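Local coordinates for transcriptional regulator, GntR family (Ralstonia eutropha, PDB 3IHU), which probably binds DNA as a transcription factor of the GntR family, pairing a winged helix-turn-helix domain with an all-helical FCD domain, at residues Met97-Ser109 and Tyr145-Leu157. Residues are numbered along the deposited sequence; the frame is centred on the assembly and turned at random.
Sequences MTGLLARAATRGS and YRTLLEMGDNREL
Within the all-helical FCD domain, helix 84-105 crosses the end of helix 134-152 and the start of helix 155-165, and Leu101 plugs into the angle between the latter two as a knob among Tyr145, Leu148, Leu149 and Leu157. Its CG is carried anti to the backbone N (chi1 -178°), and from there the two methyls diverge: CD1 reaches the backbone of helix 134-152, 3.8 Å from Leu149 CA, while CD2 lies 3.8 Å from Tyr145 CD2 and also touches Leu148. Leu157 answers with a reciprocal knob among Met97 (selenomethionine), Leu100, Leu101 and Ala104, its CD1 3.8 Å from Leu101 CA. Leucine's forked end suits both holes.

Farther along, small residues bring the backbones together. Gly152 and Ala105 approach to 3.9 Å between their CA atoms; with no side chain at Gly152, its CA lies against Ala104 CB and makes a C-H...O contact of 3.2 Å with Ala104 O. Ala105 CB fits against Leu148 and Met151. The selenomethionine chain of Met151, bent at chi3 (86°), carries CE to 3.4 Å from Gly108 O.

One water donates to both Leu101 O and Leu148 O; another donates to Thr98 OG1, which also bonds Ala94 O, and hydrogen-bonds Tyr145 OH in the ring plane. At the N-cap of helix 155-165, Asn154 OD1 accepts a hydrogen bond from Leu157 N, the donor above the carbonyl plane, probably helping to fix the turn. The axes of 97-105 and 145-152 pass 7.6 Å apart at 56°, a close helix crossing through small residues, with knobs-into-holes leucines on one side, in the FCD helical bundle.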
# COMPACT_ATOMS: atom_id res chain seq x y z
N MSE A 97 -10.60 -3.16 -5.33
CA MSE A 97 -9.95 -1.88 -5.72
C MSE A 97 -8.58 -2.12 -6.44
O MSE A 97 -8.25 -1.37 -7.32
CB MSE A 97 -9.84 -0.85 -4.56
CG MSE A 97 -11.28 -0.42 -4.02
SE MSE A 97 -12.24 0.50 -5.42
CE MSE A 97 -13.55 -0.82 -6.14
N THR A 98 -7.88 -3.19 -6.11
CA THR A 98 -6.61 -3.53 -6.79
C THR A 98 -6.91 -4.07 -8.14
O THR A 98 -6.21 -3.82 -9.10
CB THR A 98 -5.76 -4.53 -6.01
OG1 THR A 98 -5.53 -4.04 -4.68
CG2 THR A 98 -4.38 -4.77 -6.73
N GLY A 99 -7.94 -4.88 -8.21
CA GLY A 99 -8.50 -5.26 -9.47
C GLY A 99 -8.81 -4.09 -10.37
O GLY A 99 -8.41 -4.09 -11.52
N LEU A 100 -9.55 -3.11 -9.86
CA LEU A 100 -9.83 -1.94 -10.63
C LEU A 100 -8.59 -1.11 -10.96
O LEU A 100 -8.55 -0.50 -12.00
CB LEU A 100 -10.87 -1.07 -9.96
CG LEU A 100 -11.44 0.10 -10.69
CD1 LEU A 100 -11.85 -0.26 -12.08
CD2 LEU A 100 -12.68 0.66 -9.81
N LEU A 101 -7.61 -1.02 -10.07
CA LEU A 101 -6.38 -0.31 -10.39
C LEU A 101 -5.70 -0.88 -11.67
O LEU A 101 -5.28 -0.12 -12.57
CB LEU A 101 -5.43 -0.42 -9.22
CG LEU A 101 -4.08 0.29 -9.31
CD1 LEU A 101 -4.23 1.81 -9.23
CD2 LEU A 101 -3.09 -0.33 -8.31
N ALA A 102 -5.54 -2.21 -11.70
CA ALA A 102 -4.94 -2.94 -12.84
C ALA A 102 -5.81 -2.75 -14.05
O ALA A 102 -5.33 -2.46 -15.14
CB ALA A 102 -4.81 -4.44 -12.50
N ARG A 103 -7.12 -2.97 -13.89
CA ARG A 103 -8.05 -2.76 -14.99
C ARG A 103 -7.93 -1.41 -15.62
O ARG A 103 -7.79 -1.30 -16.85
CB ARG A 103 -9.49 -2.98 -14.54
CG ARG A 103 -10.53 -2.84 -15.67
CD ARG A 103 -11.98 -2.87 -15.12
NE ARG A 103 -12.84 -2.95 -16.29
CZ ARG A 103 -13.18 -4.07 -16.93
NH1 ARG A 103 -12.87 -5.26 -16.46
NH2 ARG A 103 -13.87 -3.97 -18.03
N ALA A 104 -7.94 -0.37 -14.81
CA ALA A 104 -7.90 0.98 -15.37
C ALA A 104 -6.53 1.28 -16.04
O ALA A 104 -6.48 2.07 -16.99
CB ALA A 104 -8.20 2.02 -14.32
N ALA A 105 -5.44 0.74 -15.48
CA ALA A 105 -4.11 1.01 -15.97
C ALA A 105 -3.94 0.56 -17.42
O ALA A 105 -3.03 1.06 -18.07
CB ALA A 105 -2.98 0.34 -15.07
N THR A 106 -4.79 -0.35 -17.91
CA THR A 106 -4.74 -0.76 -19.30
C THR A 106 -4.95 0.39 -20.26
O THR A 106 -4.55 0.31 -21.42
CB THR A 106 -5.75 -1.85 -19.70
OG1 THR A 106 -7.09 -1.38 -19.47
CG2 THR A 106 -5.44 -3.11 -18.97
N ARG A 107 -5.57 1.47 -19.79
CA ARG A 107 -5.68 2.66 -20.62
C ARG A 107 -4.32 3.25 -21.01
O ARG A 107 -4.23 3.94 -22.01
CB ARG A 107 -6.52 3.72 -19.95
CG ARG A 107 -7.96 3.28 -19.83
CD ARG A 107 -8.83 4.20 -18.92
NE ARG A 107 -9.12 5.46 -19.60
CZ ARG A 107 -8.38 6.57 -19.53
NH1 ARG A 107 -7.26 6.63 -18.80
NH2 ARG A 107 -8.76 7.66 -20.21
N GLY A 108 -3.28 3.00 -20.24
CA GLY A 108 -1.96 3.48 -20.58
C GLY A 108 -1.07 2.45 -21.24
O GLY A 108 0.13 2.66 -21.32
N SER A 109 -1.62 1.32 -21.70
CA SER A 109 -0.72 0.25 -22.22
C SER A 109 0.05 0.65 -23.50
O SER A 109 1.11 0.04 -23.80
CB SER A 109 -1.44 -1.08 -22.40
OG SER A 109 -2.51 -0.99 -23.31
N TYR A 145 2.73 0.59 -7.88
CA TYR A 145 1.33 0.99 -7.67
C TYR A 145 1.08 2.38 -8.18
O TYR A 145 0.07 2.62 -8.85
CB TYR A 145 0.96 0.90 -6.18
CG TYR A 145 0.53 -0.49 -5.76
CD1 TYR A 145 1.40 -1.55 -5.78
CD2 TYR A 145 -0.77 -0.72 -5.30
CE1 TYR A 145 1.00 -2.81 -5.41
CE2 TYR A 145 -1.17 -1.99 -4.93
CZ TYR A 145 -0.29 -3.01 -4.98
OH TYR A 145 -0.74 -4.22 -4.59
N ARG A 146 1.98 3.31 -7.87
CA ARG A 146 1.80 4.67 -8.37
C ARG A 146 1.78 4.75 -9.92
O ARG A 146 0.98 5.48 -10.52
CB ARG A 146 2.86 5.61 -7.77
CG ARG A 146 2.99 6.99 -8.43
CD ARG A 146 1.67 7.79 -8.51
NE ARG A 146 1.00 7.91 -7.20
CZ ARG A 146 1.14 8.93 -6.35
NH1 ARG A 146 1.93 9.95 -6.63
NH2 ARG A 146 0.47 8.92 -5.20
N THR A 147 2.63 3.97 -10.57
CA THR A 147 2.64 3.95 -12.04
C THR A 147 1.32 3.40 -12.55
O THR A 147 0.71 3.96 -13.48
CB THR A 147 3.84 3.14 -12.57
OG1 THR A 147 5.02 3.55 -11.86
CG2 THR A 147 4.05 3.35 -14.00
N LEU A 148 0.83 2.33 -11.91
CA LEU A 148 -0.45 1.80 -12.31
C LEU A 148 -1.51 2.89 -12.17
O LEU A 148 -2.40 3.02 -13.03
CB LEU A 148 -0.86 0.55 -11.53
CG LEU A 148 -0.04 -0.71 -11.77
CD1 LEU A 148 -0.48 -1.79 -10.75
CD2 LEU A 148 -0.13 -1.16 -13.28
N LEU A 149 -1.40 3.69 -11.11
CA LEU A 149 -2.40 4.74 -10.86
C LEU A 149 -2.36 5.79 -11.95
O LEU A 149 -3.39 6.15 -12.49
CB LEU A 149 -2.16 5.37 -9.50
CG LEU A 149 -3.18 6.42 -9.05
CD1 LEU A 149 -4.63 5.85 -8.85
CD2 LEU A 149 -2.65 6.98 -7.76
N GLU A 150 -1.16 6.23 -12.30
CA GLU A 150 -0.98 7.27 -13.30
C GLU A 150 -1.46 6.80 -14.64
O GLU A 150 -2.03 7.59 -15.40
CB GLU A 150 0.48 7.73 -13.39
CG GLU A 150 1.02 8.42 -12.15
CD GLU A 150 0.10 9.56 -11.64
OE1 GLU A 150 -0.35 10.39 -12.47
OE2 GLU A 150 -0.20 9.58 -10.41
N MSE A 151 -1.27 5.52 -14.91
CA MSE A 151 -1.73 4.90 -16.14
C MSE A 151 -3.24 4.93 -16.29
O MSE A 151 -3.75 5.19 -17.37
CB MSE A 151 -1.19 3.45 -16.23
CG MSE A 151 0.23 3.37 -16.68
SE MSE A 151 1.03 1.62 -16.54
CE MSE A 151 0.32 1.12 -18.31
N GLY A 152 -4.00 4.69 -15.21
CA GLY A 152 -5.44 4.64 -15.33
C GLY A 152 -6.08 6.01 -15.27
O GLY A 152 -7.17 6.21 -15.79
N ASP A 153 -5.38 6.97 -14.67
CA ASP A 153 -5.88 8.30 -14.44
C ASP A 153 -7.35 8.35 -13.89
O ASP A 153 -8.11 9.20 -14.29
CB ASP A 153 -5.76 9.13 -15.70
CG ASP A 153 -5.73 10.61 -15.40
OD1 ASP A 153 -5.36 10.98 -14.27
OD2 ASP A 153 -6.06 11.39 -16.28
N ASN A 154 -7.72 7.39 -13.05
CA ASN A 154 -9.06 7.36 -12.44
C ASN A 154 -9.01 8.23 -11.18
O ASN A 154 -8.42 7.84 -10.18
CB ASN A 154 -9.50 5.92 -12.18
CG ASN A 154 -10.88 5.80 -11.63
OD1 ASN A 154 -11.26 6.61 -10.82
ND2 ASN A 154 -11.66 4.79 -12.07
N ARG A 155 -9.60 9.43 -11.27
CA ARG A 155 -9.66 10.35 -10.13
C ARG A 155 -10.25 9.68 -8.87
O ARG A 155 -9.78 9.93 -7.77
CB ARG A 155 -10.40 11.63 -10.52
CG ARG A 155 -10.62 12.62 -9.39
CD ARG A 155 -11.24 13.91 -9.88
NE ARG A 155 -12.12 14.49 -8.87
N GLU A 156 -11.25 8.80 -9.03
CA GLU A 156 -11.83 8.11 -7.86
C GLU A 156 -10.87 7.13 -7.19
O GLU A 156 -10.86 7.01 -5.98
CB GLU A 156 -13.15 7.41 -8.21
CG GLU A 156 -14.24 8.36 -8.63
CD GLU A 156 -14.28 9.59 -7.76
OE1 GLU A 156 -14.53 9.45 -6.53
OE2 GLU A 156 -13.99 10.68 -8.32
N LEU A 157 -10.03 6.45 -7.97
CA LEU A 157 -9.00 5.61 -7.40
C LEU A 157 -7.93 6.43 -6.72
O LEU A 157 -7.40 6.00 -5.68
CB LEU A 157 -8.33 4.75 -8.48
CG LEU A 157 -9.22 3.67 -9.05
CD1 LEU A 157 -8.38 2.87 -10.08
CD2 LEU A 157 -9.69 2.72 -7.98
O HOH W 1 -3.22 -4.27 -3.25
O HOH W 2 -5.16 2.56 -12.61